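PDB 5AX6: CofB from Escherichia coli, which serves as the minor pilin subunit of the CFA/III type IVb pilus of enterotoxigenic strains and, as a homotrimer, probably takes part in pilus assembly. Local coordinates for residues I175-S187 against K219-L231. Sequence-based numbering, arbitrary orientation.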
loop_
_atom_site.group_PDB
_atom_site.type_symbol
_atom_site.label_atom_id
_atom_site.label_comp_id
_atom_site.label_asym_id
_atom_site.label_seq_id
_atom_site.Cartn_x
_atom_site.Cartn_y
_atom_site.Cartn_z
ATOM N N ILE A 175 -9.514 19.777 17.755
ATOM C CA ILE A 175 -8.888 20.893 18.446
ATOM C C ILE A 175 -9.302 20.867 19.893
ATOM O O ILE A 175 -10.260 20.195 20.265
ATOM C CB ILE A 175 -9.263 22.249 17.836
ATOM C CG1 ILE A 175 -10.765 22.500 17.976
ATOM C CG2 ILE A 175 -8.818 22.328 16.388
ATOM C CD1 ILE A 175 -11.116 23.977 17.861
ATOM N N SER A 176 -8.578 21.611 20.715
ATOM C CA SER A 176 -8.879 21.646 22.128
ATOM C C SER A 176 -8.540 23.021 22.667
ATOM O O SER A 176 -7.806 23.787 22.042
ATOM C CB SER A 176 -8.104 20.558 22.880
ATOM O OG SER A 176 -6.711 20.760 22.748
ATOM N N PHE A 177 -9.094 23.345 23.821
ATOM C CA PHE A 177 -8.826 24.651 24.408
ATOM C C PHE A 177 -7.690 24.578 25.409
ATOM O O PHE A 177 -7.714 23.748 26.315
ATOM C CB PHE A 177 -10.077 25.192 25.077
ATOM C CG PHE A 177 -11.277 25.207 24.175
ATOM C CD1 PHE A 177 -11.288 26.000 23.035
ATOM C CD2 PHE A 177 -12.397 24.448 24.474
ATOM C CE1 PHE A 177 -12.395 26.023 22.201
ATOM C CE2 PHE A 177 -13.506 24.463 23.648
ATOM C CZ PHE A 177 -13.507 25.246 22.508
ATOM N N LYS A 178 -6.701 25.454 25.241
ATOM C CA LYS A 178 -5.609 25.569 26.197
ATOM C C LYS A 178 -6.191 25.961 27.551
ATOM O O LYS A 178 -5.826 25.410 28.592
ATOM C CB LYS A 178 -4.580 26.593 25.717
ATOM C CG LYS A 178 -3.332 26.671 26.591
ATOM C CD LYS A 178 -2.428 27.816 26.156
ATOM C CE LYS A 178 -1.183 27.894 27.022
ATOM N NZ LYS A 178 -0.215 26.844 26.622
ATOM N N ASP A 179 -7.114 26.914 27.525
ATOM C CA ASP A 179 -7.917 27.223 28.696
ATOM C C ASP A 179 -9.103 28.084 28.301
ATOM O O ASP A 179 -9.238 28.517 27.139
ATOM C CB ASP A 179 -7.096 27.926 29.791
ATOM C CG ASP A 179 -7.484 27.462 31.207
ATOM O OD1 ASP A 179 -8.694 27.264 31.482
ATOM O OD2 ASP A 179 -6.576 27.269 32.041
ATOM N N ILE A 180 -9.956 28.319 29.287
ATOM C CA ILE A 180 -11.171 29.092 29.116
ATOM C C ILE A 180 -11.274 30.045 30.288
ATOM O O ILE A 180 -11.270 29.607 31.430
ATOM C CB ILE A 180 -12.411 28.189 29.075
ATOM C CG1 ILE A 180 -12.330 27.239 27.874
ATOM C CG2 ILE A 180 -13.674 29.031 29.052
ATOM C CD1 ILE A 180 -13.392 26.158 27.880
ATOM N N TYR A 181 -11.348 31.340 30.004
ATOM C CA TYR A 181 -11.440 32.346 31.054
ATOM C C TYR A 181 -12.760 33.077 30.962
ATOM O O TYR A 181 -13.313 33.253 29.875
ATOM C CB TYR A 181 -10.291 33.358 30.957
ATOM C CG TYR A 181 -8.992 32.904 31.561
ATOM C CD1 TYR A 181 -8.512 33.483 32.727
ATOM C CD2 TYR A 181 -8.246 31.892 30.977
ATOM C CE1 TYR A 181 -7.312 33.072 33.287
ATOM C CE2 TYR A 181 -7.050 31.474 31.521
ATOM C CZ TYR A 181 -6.585 32.070 32.678
ATOM O OH TYR A 181 -5.394 31.652 33.224
ATOM N N VAL A 182 -13.257 33.520 32.112
ATOM C CA VAL A 182 -14.401 34.417 32.139
ATOM C C VAL A 182 -13.902 35.846 31.946
ATOM O O VAL A 182 -12.938 36.271 32.601
ATOM C CB VAL A 182 -15.180 34.299 33.463
ATOM C CG1 VAL A 182 -16.283 35.339 33.528
ATOM C CG2 VAL A 182 -15.747 32.899 33.617
ATOM N N VAL A 183 -14.533 36.586 31.041
ATOM C CA VAL A 183 -14.167 37.978 30.849
ATOM C C VAL A 183 -15.387 38.870 31.021
ATOM O O VAL A 183 -16.518 38.397 30.988
ATOM C CB VAL A 183 -13.506 38.209 29.468
ATOM C CG1 VAL A 183 -12.175 37.446 29.405
ATOM C CG2 VAL A 183 -14.434 37.783 28.324
ATOM N N GLU A 184 -15.146 40.156 31.230
ATOM C CA GLU A 184 -16.224 41.086 31.491
ATOM C C GLU A 184 -15.910 42.450 30.910
ATOM O O GLU A 184 -14.746 42.809 30.695
ATOM C CB GLU A 184 -16.479 41.205 33.003
ATOM C CG GLU A 184 -15.286 41.761 33.765
ATOM C CD GLU A 184 -15.500 41.823 35.274
ATOM O OE1 GLU A 184 -15.537 40.757 35.931
ATOM O OE2 GLU A 184 -15.621 42.948 35.804
ATOM N N ARG A 185 -16.959 43.216 30.655
ATOM C CA ARG A 185 -16.783 44.613 30.315
ATOM C C ARG A 185 -17.936 45.397 30.915
ATOM O O ARG A 185 -19.000 44.836 31.201
ATOM C CB ARG A 185 -16.704 44.816 28.806
ATOM C CG ARG A 185 -17.908 44.332 28.047
ATOM C CD ARG A 185 -17.666 44.431 26.556
ATOM N NE ARG A 185 -18.788 43.919 25.782
ATOM C CZ ARG A 185 -18.812 43.851 24.458
ATOM N NH1 ARG A 185 -17.763 44.257 23.747
ATOM N NH2 ARG A 185 -19.881 43.365 23.842
ATOM N N ASN A 186 -17.707 46.688 31.121
ATOM C CA ASN A 186 -18.688 47.535 31.780
ATOM C C ASN A 186 -19.754 47.985 30.799
ATOM O O ASN A 186 -20.879 48.280 31.187
ATOM C CB ASN A 186 -17.997 48.742 32.427
ATOM C CG ASN A 186 -17.056 48.335 33.548
ATOM O OD1 ASN A 186 -17.293 47.337 34.232
ATOM N ND2 ASN A 186 -15.970 49.095 33.733
ATOM N N SER A 187 -19.389 48.026 29.523
ATOM C CA SER A 187 -20.296 48.466 28.475
ATOM C C SER A 187 -20.267 47.497 27.290
ATOM O O SER A 187 -20.313 46.282 27.474
ATOM C CB SER A 187 -19.935 49.885 28.024
ATOM O OG SER A 187 -20.922 50.416 27.156
ATOM N N LYS A 219 -22.254 43.659 35.260
ATOM C CA LYS A 219 -21.323 43.537 34.142
ATOM C C LYS A 219 -21.941 42.800 32.960
ATOM O O LYS A 219 -22.945 42.105 33.110
ATOM C CB LYS A 219 -20.052 42.816 34.586
ATOM C CG LYS A 219 -19.408 43.394 35.832
ATOM C CD LYS A 219 -19.083 44.866 35.664
ATOM C CE LYS A 219 -18.485 45.438 36.938
ATOM N NZ LYS A 219 -18.109 46.869 36.792
ATOM N N ASN A 220 -21.346 42.976 31.780
ATOM C CA ASN A 220 -21.594 42.088 30.649
ATOM C C ASN A 220 -20.460 41.073 30.592
ATOM O O ASN A 220 -19.285 41.444 30.663
ATOM C CB ASN A 220 -21.689 42.868 29.345
ATOM C CG ASN A 220 -22.657 44.031 29.444
ATOM O OD1 ASN A 220 -23.751 43.887 29.985
ATOM N ND2 ASN A 220 -22.249 45.196 28.947
ATOM N N TYR A 221 -20.810 39.795 30.493
ATOM C CA TYR A 221 -19.811 38.737 30.567
ATOM C C TYR A 221 -19.587 38.039 29.235
ATOM O O TYR A 221 -20.405 38.123 28.317
ATOM C CB TYR A 221 -20.205 37.714 31.627
ATOM C CG TYR A 221 -20.079 38.254 33.030
ATOM C CD1 TYR A 221 -18.851 38.257 33.680
ATOM C CD2 TYR A 221 -21.183 38.773 33.706
ATOM C CE1 TYR A 221 -18.721 38.753 34.965
ATOM C CE2 TYR A 221 -21.060 39.279 35.003
ATOM C CZ TYR A 221 -19.831 39.260 35.622
ATOM O OH TYR A 221 -19.694 39.751 36.896
ATOM N N GLY A 222 -18.456 37.352 29.141
ATOM C CA GLY A 222 -18.121 36.588 27.958
ATOM C C GLY A 222 -17.141 35.504 28.341
ATOM O O GLY A 222 -16.782 35.372 29.510
ATOM N N LEU A 223 -16.725 34.715 27.357
ATOM C CA LEU A 223 -15.716 33.689 27.566
ATOM C C LEU A 223 -14.566 33.930 26.614
ATOM O O LEU A 223 -14.779 34.234 25.438
ATOM C CB LEU A 223 -16.278 32.285 27.331
ATOM C CG LEU A 223 -17.364 31.766 28.273
ATOM C CD1 LEU A 223 -17.947 30.480 27.691
ATOM C CD2 LEU A 223 -16.795 31.528 29.663
ATOM N N ARG A 224 -13.349 33.792 27.116
ATOM C CA ARG A 224 -12.193 33.807 26.239
ATOM C C ARG A 224 -11.724 32.374 26.027
ATOM O O ARG A 224 -11.361 31.685 26.983
ATOM C CB ARG A 224 -11.070 34.665 26.828
ATOM C CG ARG A 224 -9.878 34.813 25.891
ATOM C CD ARG A 224 -8.733 35.545 26.552
ATOM N NE ARG A 224 -8.144 34.785 27.651
ATOM C CZ ARG A 224 -7.087 35.198 28.344
ATOM N NH1 ARG A 224 -6.521 36.359 28.043
ATOM N NH2 ARG A 224 -6.609 34.462 29.338
ATOM N N LEU A 225 -11.763 31.913 24.778
ATOM C CA LEU A 225 -11.286 30.580 24.451
ATOM C C LEU A 225 -9.898 30.690 23.847
ATOM O O LEU A 225 -9.718 31.403 22.855
ATOM C CB LEU A 225 -12.224 29.877 23.460
ATOM C CG LEU A 225 -13.715 29.806 23.777
ATOM C CD1 LEU A 225 -14.461 29.153 22.611
ATOM C CD2 LEU A 225 -13.930 29.010 25.049
ATOM N N SER A 226 -8.923 29.998 24.438
ATOM C CA SER A 226 -7.540 30.054 23.960
ATOM C C SER A 226 -7.174 28.787 23.206
ATOM O O SER A 226 -7.385 27.688 23.714
ATOM C CB SER A 226 -6.558 30.239 25.124
ATOM O OG SER A 226 -6.808 31.447 25.817
ATOM N N ILE A 227 -6.619 28.951 22.010
ATOM C CA ILE A 227 -6.159 27.814 21.209
ATOM C C ILE A 227 -4.665 27.912 20.950
ATOM O O ILE A 227 -4.162 28.976 20.581
ATOM C CB ILE A 227 -6.865 27.732 19.845
ATOM C CG1 ILE A 227 -8.373 27.954 19.987
ATOM C CG2 ILE A 227 -6.501 26.414 19.145
ATOM C CD1 ILE A 227 -9.136 26.766 20.537
ATOM N N ASP A 228 -3.955 26.805 21.141
ATOM C CA ASP A 228 -2.541 26.719 20.776
ATOM C C ASP A 228 -2.453 26.285 19.317
ATOM O O ASP A 228 -2.740 25.134 19.015
ATOM C CB ASP A 228 -1.821 25.705 21.689
ATOM C CG ASP A 228 -0.339 25.556 21.376
ATOM O OD1 ASP A 228 0.152 26.134 20.377
ATOM O OD2 ASP A 228 0.340 24.831 22.140
ATOM N N PRO A 229 -2.065 27.197 18.402
ATOM C CA PRO A 229 -2.087 26.796 16.986
ATOM C C PRO A 229 -1.065 25.723 16.655
ATOM O O PRO A 229 -1.158 25.121 15.584
ATOM C CB PRO A 229 -1.749 28.099 16.248
ATOM C CG PRO A 229 -0.922 28.868 17.241
ATOM C CD PRO A 229 -1.548 28.566 18.575
ATOM N N ASN A 230 -0.083 25.498 17.527
ATOM C CA ASN A 230 0.910 24.459 17.245
ATOM C C ASN A 230 0.540 23.075 17.773
ATOM O O ASN A 230 1.186 22.082 17.438
ATOM C CB ASN A 230 2.270 24.872 17.808
ATOM C CG ASN A 230 2.813 26.110 17.121
ATOM O OD1 ASN A 230 2.739 26.226 15.905
ATOM N ND2 ASN A 230 3.316 27.058 17.899
ATOM N N LEU A 231 -0.486 23.005 18.610
ATOM C CA LEU A 231 -0.886 21.728 19.181
ATOM C C LEU A 231 -1.545 20.864 18.106
ATOM O O LEU A 231 -2.539 21.272 17.509
ATOM C CB LEU A 231 -1.836 21.939 20.362
ATOM C CG LEU A 231 -2.288 20.671 21.100
ATOM C CD1 LEU A 231 -1.085 19.932 21.697
ATOM C CD2 LEU A 231 -3.293 21.032 22.188
HETATM O O HOH W 1 -5.102 24.313 21.989
HETATM O O HOH W 2 -17.467 40.768 37.769
#
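Tyr-181, Val-183 and Arg-185 pair with Arg-224, Gly-222 and Asn-220 through antiparallel backbone hydrogen bonds that join strands 179-185 and 220-227, whose axes come within 4.5 Å at 146°. Arg-224 lies alongside Tyr-181 and brings NH2 over one face of the ring, 3.5 Å from CD2 of Tyr-181. The CZ of Arg-224 sits 4.7 Å from the ring centroid, a cation-pi contact in which the guanidinium plane is turned 71° from the ring; the bend at chi3 (67°) folds the cation over the aromatic face. NH2 also donates to the carbonyl of Leu-63, while the Tyr-181 hydroxyl bonds Asn-64 of its own chain and Gln-48 of the second subunit. Glycine suits position 222 because, with no CB, it lets CG2 of Val-183 lie directly against its backbone, 3.5 Å from C of Gly-222. On the face carrying Ile-180 and Leu-225, CD2 of Leu-225 meets CG1 of Ile-180 at 3.7 Å. The Phe-177 ring lies beside Leu-225, with CD1 of Ile-227 near it. Toward the far end, water bridges OE1 of Glu-184, also bonded to Thr-196, and the Tyr-221 hydroxyl, which bonds the Asp-216 carbonyl. Arg-194 salt-bridges Glu-184 and bonds OD1 of Asn-186. There Lys-219 NZ reaches OD1 of Asn-186 at 2.7 Å, from above its carbonyl plane, its long chain passing beside the Glu-184 carboxylate; an alanine here would probably cost Asn-186 this donor and strip the aliphatic cover from Glu-184. Asn-220 ND2 closes the end on the carbonyl of Ser-187, 2.7 Å away. Within the antiparallel sheet of the pilin domain, strand 139-148 flanks 220-227 and strand 194-198 flanks 179-185, while Phe-177, Leu-225 and Ile-227 rest on Ile-15, Ile-18 and Val-22 of helix 4-25, the helix-on-sheet packing of type IV pilins.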